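Serine protease inhibitor (Thermoanaerobacter tengcongensis, PDB 2PEF) probably inhibits serine proteases, as a member of the serpin family whose N terminus traps the metastable native state. Local coordinates at residues M1-F9 and D69-K79. Residues are numbered along the deposited sequence; the frame is centred on the assembly and turned at random. Where two conformers were deposited one is given.
Sequences MEKNIDEKF and DLNKYLYTYMK
The Tyr73 ring lies between Lys3 and Phe9: Phe9 CB is 3.8 Å from the ring centroid, over the centre of one face, and Lys3 CD is 3.8 Å from it over the opposite face, nearer the rim. With chi1 -172° setting its CG anti to the backbone N, the lysine chain runs across the ring until NZ donates to a water, which in turn donates to Asp69 OD1. Tyr73 OH donates to Asp6 OD2 at 2.7 Å, on the syn side and 16° out of the carboxylate plane. The other oxygen, OD1, takes Phe9 N at 2.9 Å, so one carboxylate both N-caps helix 7-22 and ties it to helix 67-80. The N terminus of this serpin traps the metastable native state; here it packs along a surface helix in the latent form, and the same contact serving in the native state is only an inference. Midway, Lys3 N donates almost straight (167°) to Thr76 OG1 at 2.9 Å, while that hydroxyl donates to Lys72 O. Farther toward the N terminus, Glu2 CG meets the Tyr75 ring edge and Glu2 OE2 forms a 2.8 Å salt bridge with Lys79 NZ; less certainly, in one of two conformers, Met1 SD lies 4.6 Å from the Tyr75 centroid over its face.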
loop_
_atom_site.group_PDB
_atom_site.type_symbol
_atom_site.label_atom_id
_atom_site.label_comp_id
_atom_site.label_asym_id
_atom_site.label_seq_id
_atom_site.Cartn_x
_atom_site.Cartn_y
_atom_site.Cartn_z
ATOM N N MET A 1 -23.926 0.241 -9.320
ATOM C CA MET A 1 -22.703 0.661 -8.573
ATOM C C MET A 1 -21.519 -0.251 -8.872
ATOM O O MET A 1 -20.363 0.166 -8.776
ATOM C CB MET A 1 -22.960 0.671 -7.064
ATOM C CG MET A 1 -23.600 1.943 -6.535
ATOM S SD MET A 1 -23.309 2.170 -4.768
ATOM C CE MET A 1 -24.421 0.954 -4.058
ATOM N N GLU A 2 -21.811 -1.498 -9.230
ATOM C CA GLU A 2 -20.762 -2.484 -9.474
ATOM C C GLU A 2 -20.221 -2.434 -10.897
ATOM O O GLU A 2 -20.897 -1.975 -11.817
ATOM C CB GLU A 2 -21.261 -3.894 -9.149
ATOM C CG GLU A 2 -21.566 -4.112 -7.665
ATOM C CD GLU A 2 -22.173 -5.470 -7.380
ATOM O OE1 GLU A 2 -22.386 -6.239 -8.338
ATOM O OE2 GLU A 2 -22.448 -5.766 -6.197
ATOM N N LYS A 3 -18.978 -2.884 -11.051
ATOM C CA LYS A 3 -18.370 -3.107 -12.357
ATOM C C LYS A 3 -17.392 -4.255 -12.200
ATOM O O LYS A 3 -16.438 -4.176 -11.415
ATOM C CB LYS A 3 -17.661 -1.850 -12.872
ATOM C CG LYS A 3 -17.170 -1.953 -14.311
ATOM C CD LYS A 3 -16.633 -0.617 -14.808
ATOM C CE LYS A 3 -16.197 -0.695 -16.264
ATOM N NZ LYS A 3 -17.346 -0.749 -17.210
ATOM N N ASN A 4 -17.647 -5.327 -12.942
ATOM C CA ASN A 4 -16.895 -6.560 -12.795
ATOM C C ASN A 4 -15.410 -6.342 -13.023
ATOM O O ASN A 4 -15.010 -5.689 -13.991
ATOM C CB ASN A 4 -17.446 -7.636 -13.738
ATOM C CG ASN A 4 -18.901 -7.987 -13.443
ATOM O OD1 ASN A 4 -19.641 -8.402 -14.332
ATOM N ND2 ASN A 4 -19.314 -7.816 -12.188
ATOM N N ILE A 5 -14.600 -6.864 -12.107
ATOM C CA ILE A 5 -13.153 -6.791 -12.249
ATOM C C ILE A 5 -12.779 -7.516 -13.536
ATOM O O ILE A 5 -13.128 -8.684 -13.729
ATOM C CB ILE A 5 -12.404 -7.389 -11.028
ATOM C CG1 ILE A 5 -12.904 -6.770 -9.707
ATOM C CG2 ILE A 5 -10.890 -7.240 -11.188
ATOM C CD1 ILE A 5 -12.787 -5.243 -9.603
ATOM N N ASP A 6 -12.105 -6.789 -14.422
ATOM C CA ASP A 6 -11.758 -7.274 -15.752
ATOM C C ASP A 6 -10.272 -7.063 -16.027
ATOM O O ASP A 6 -9.548 -6.530 -15.181
ATOM C CB ASP A 6 -12.616 -6.571 -16.818
ATOM C CG ASP A 6 -12.508 -5.042 -16.770
ATOM O OD1 ASP A 6 -11.602 -4.499 -16.101
ATOM O OD2 ASP A 6 -13.341 -4.372 -17.418
ATOM N N GLU A 7 -9.830 -7.457 -17.220
ATOM C CA GLU A 7 -8.417 -7.360 -17.583
ATOM C C GLU A 7 -7.925 -5.912 -17.645
ATOM O O GLU A 7 -6.776 -5.636 -17.309
ATOM C CB GLU A 7 -8.137 -8.089 -18.900
ATOM C CG GLU A 7 -8.403 -9.591 -18.864
ATOM N N LYS A 8 -8.798 -4.994 -18.066
ATOM C CA LYS A 8 -8.464 -3.567 -18.094
ATOM C C LYS A 8 -8.101 -3.052 -16.702
ATOM O O LYS A 8 -7.051 -2.438 -16.522
ATOM C CB LYS A 8 -9.596 -2.733 -18.706
ATOM C CG LYS A 8 -9.343 -1.222 -18.671
ATOM C CD LYS A 8 -10.297 -0.448 -19.576
ATOM C CE LYS A 8 -9.840 -0.453 -21.032
ATOM N NZ LYS A 8 -8.465 0.100 -21.221
ATOM N N PHE A 9 -8.965 -3.312 -15.722
ATOM C CA PHE A 9 -8.686 -2.905 -14.344
ATOM C C PHE A 9 -7.417 -3.558 -13.791
ATOM O O PHE A 9 -6.591 -2.885 -13.175
ATOM C CB PHE A 9 -9.872 -3.194 -13.413
ATOM C CG PHE A 9 -9.582 -2.904 -11.962
ATOM C CD1 PHE A 9 -9.700 -1.611 -11.462
ATOM C CD2 PHE A 9 -9.176 -3.923 -11.098
ATOM C CE1 PHE A 9 -9.425 -1.332 -10.119
ATOM C CE2 PHE A 9 -8.896 -3.653 -9.750
ATOM C CZ PHE A 9 -9.024 -2.357 -9.265
ATOM N N ASP A 69 -15.938 5.276 -13.477
ATOM C CA ASP A 69 -15.667 3.852 -13.666
ATOM C C ASP A 69 -14.712 3.307 -12.604
ATOM O O ASP A 69 -14.903 2.193 -12.106
ATOM C CB ASP A 69 -15.130 3.578 -15.076
ATOM C CG ASP A 69 -16.231 3.511 -16.127
ATOM O OD1 ASP A 69 -17.427 3.498 -15.758
ATOM O OD2 ASP A 69 -15.896 3.457 -17.331
ATOM N N LEU A 70 -13.697 4.095 -12.251
ATOM C CA LEU A 70 -12.763 3.709 -11.198
ATOM C C LEU A 70 -13.484 3.515 -9.863
ATOM O O LEU A 70 -13.157 2.590 -9.116
ATOM C CB LEU A 70 -11.613 4.718 -11.058
ATOM C CG LEU A 70 -10.436 4.277 -10.174
ATOM C CD1 LEU A 70 -9.668 3.115 -10.797
ATOM C CD2 LEU A 70 -9.500 5.440 -9.894
ATOM N N ASN A 71 -14.453 4.388 -9.580
ATOM C CA ASN A 71 -15.317 4.257 -8.405
ATOM C C ASN A 71 -16.024 2.909 -8.387
ATOM O O ASN A 71 -16.034 2.217 -7.365
ATOM C CB ASN A 71 -16.376 5.368 -8.367
ATOM C CG ASN A 71 -15.804 6.724 -8.018
ATOM O OD1 ASN A 71 -14.676 6.842 -7.537
ATOM N ND2 ASN A 71 -16.585 7.769 -8.272
ATOM N N LYS A 72 -16.620 2.549 -9.524
ATOM C CA LYS A 72 -17.338 1.282 -9.644
ATOM C C LYS A 72 -16.384 0.103 -9.467
ATOM O O LYS A 72 -16.683 -0.842 -8.733
ATOM C CB LYS A 72 -18.061 1.196 -10.990
ATOM C CG LYS A 72 -19.132 2.255 -11.173
ATOM C CD LYS A 72 -20.042 1.932 -12.344
ATOM C CE LYS A 72 -21.121 2.991 -12.507
ATOM N NZ LYS A 72 -20.590 4.249 -13.104
ATOM N N TYR A 73 -15.234 0.173 -10.133
ATOM C CA TYR A 73 -14.211 -0.868 -10.029
ATOM C C TYR A 73 -13.739 -1.069 -8.589
ATOM O O TYR A 73 -13.656 -2.198 -8.100
ATOM C CB TYR A 73 -12.998 -0.506 -10.886
ATOM C CG TYR A 73 -13.053 -0.888 -12.348
ATOM C CD1 TYR A 73 -12.668 0.028 -13.330
ATOM C CD2 TYR A 73 -13.455 -2.160 -12.757
ATOM C CE1 TYR A 73 -12.688 -0.309 -14.676
ATOM C CE2 TYR A 73 -13.480 -2.507 -14.108
ATOM C CZ TYR A 73 -13.091 -1.575 -15.057
ATOM O OH TYR A 73 -13.110 -1.899 -16.393
ATOM N N LEU A 74 -13.414 0.033 -7.917
ATOM C CA LEU A 74 -12.860 -0.037 -6.569
ATOM C C LEU A 74 -13.900 -0.495 -5.554
ATOM O O LEU A 74 -13.601 -1.306 -4.674
ATOM C CB LEU A 74 -12.236 1.300 -6.164
ATOM C CG LEU A 74 -10.924 1.639 -6.880
ATOM C CD1 LEU A 74 -10.444 3.013 -6.473
ATOM C CD2 LEU A 74 -9.844 0.590 -6.606
ATOM N N TYR A 75 -15.123 0.010 -5.695
ATOM C CA TYR A 75 -16.234 -0.464 -4.884
ATOM C C TYR A 75 -16.390 -1.978 -5.023
ATOM O O TYR A 75 -16.534 -2.682 -4.032
ATOM C CB TYR A 75 -17.532 0.258 -5.270
ATOM C CG TYR A 75 -18.783 -0.390 -4.730
ATOM C CD1 TYR A 75 -19.159 -0.219 -3.399
ATOM C CD2 TYR A 75 -19.596 -1.169 -5.553
ATOM C CE1 TYR A 75 -20.309 -0.811 -2.897
ATOM C CE2 TYR A 75 -20.749 -1.771 -5.058
ATOM C CZ TYR A 75 -21.098 -1.586 -3.734
ATOM O OH TYR A 75 -22.237 -2.185 -3.254
ATOM N N THR A 76 -16.335 -2.474 -6.255
ATOM C CA THR A 76 -16.508 -3.899 -6.518
ATOM C C THR A 76 -15.308 -4.697 -6.006
ATOM O O THR A 76 -15.471 -5.770 -5.410
ATOM C CB THR A 76 -16.721 -4.159 -8.018
ATOM O OG1 THR A 76 -17.750 -3.284 -8.506
ATOM C CG2 THR A 76 -17.124 -5.607 -8.263
ATOM N N TYR A 77 -14.114 -4.155 -6.229
ATOM C CA TYR A 77 -12.881 -4.786 -5.765
ATOM C C TYR A 77 -12.889 -4.960 -4.249
ATOM O O TYR A 77 -12.626 -6.053 -3.745
ATOM C CB TYR A 77 -11.656 -3.982 -6.204
ATOM C CG TYR A 77 -10.350 -4.718 -6.009
ATOM C CD1 TYR A 77 -10.111 -5.932 -6.657
ATOM C CD2 TYR A 77 -9.352 -4.200 -5.186
ATOM C CE1 TYR A 77 -8.910 -6.612 -6.489
ATOM C CE2 TYR A 77 -8.141 -4.875 -5.009
ATOM C CZ TYR A 77 -7.930 -6.080 -5.662
ATOM O OH TYR A 77 -6.741 -6.752 -5.484
ATOM N N MET A 78 -13.197 -3.879 -3.531
ATOM C CA MET A 78 -13.289 -3.912 -2.070
ATOM C C MET A 78 -14.370 -4.879 -1.585
ATOM O O MET A 78 -14.175 -5.596 -0.597
ATOM C CB MET A 78 -13.553 -2.515 -1.512
ATOM C CG MET A 78 -12.373 -1.564 -1.618
ATOM S SD MET A 78 -12.679 -0.041 -0.709
ATOM C CE MET A 78 -13.738 0.829 -1.862
ATOM N N LYS A 79 -15.495 -4.900 -2.293
ATOM C CA LYS A 79 -16.610 -5.782 -1.971
ATOM C C LYS A 79 -16.206 -7.249 -2.071
ATOM O O LYS A 79 -16.694 -8.079 -1.300
ATOM C CB LYS A 79 -17.790 -5.499 -2.907
ATOM C CG LYS A 79 -19.090 -6.190 -2.532
ATOM C CD LYS A 79 -20.249 -5.582 -3.299
ATOM C CE LYS A 79 -21.569 -6.208 -2.904
ATOM N NZ LYS A 79 -22.719 -5.432 -3.463
HETATM O O HOH W 1 -19.200 1.316 -16.296
#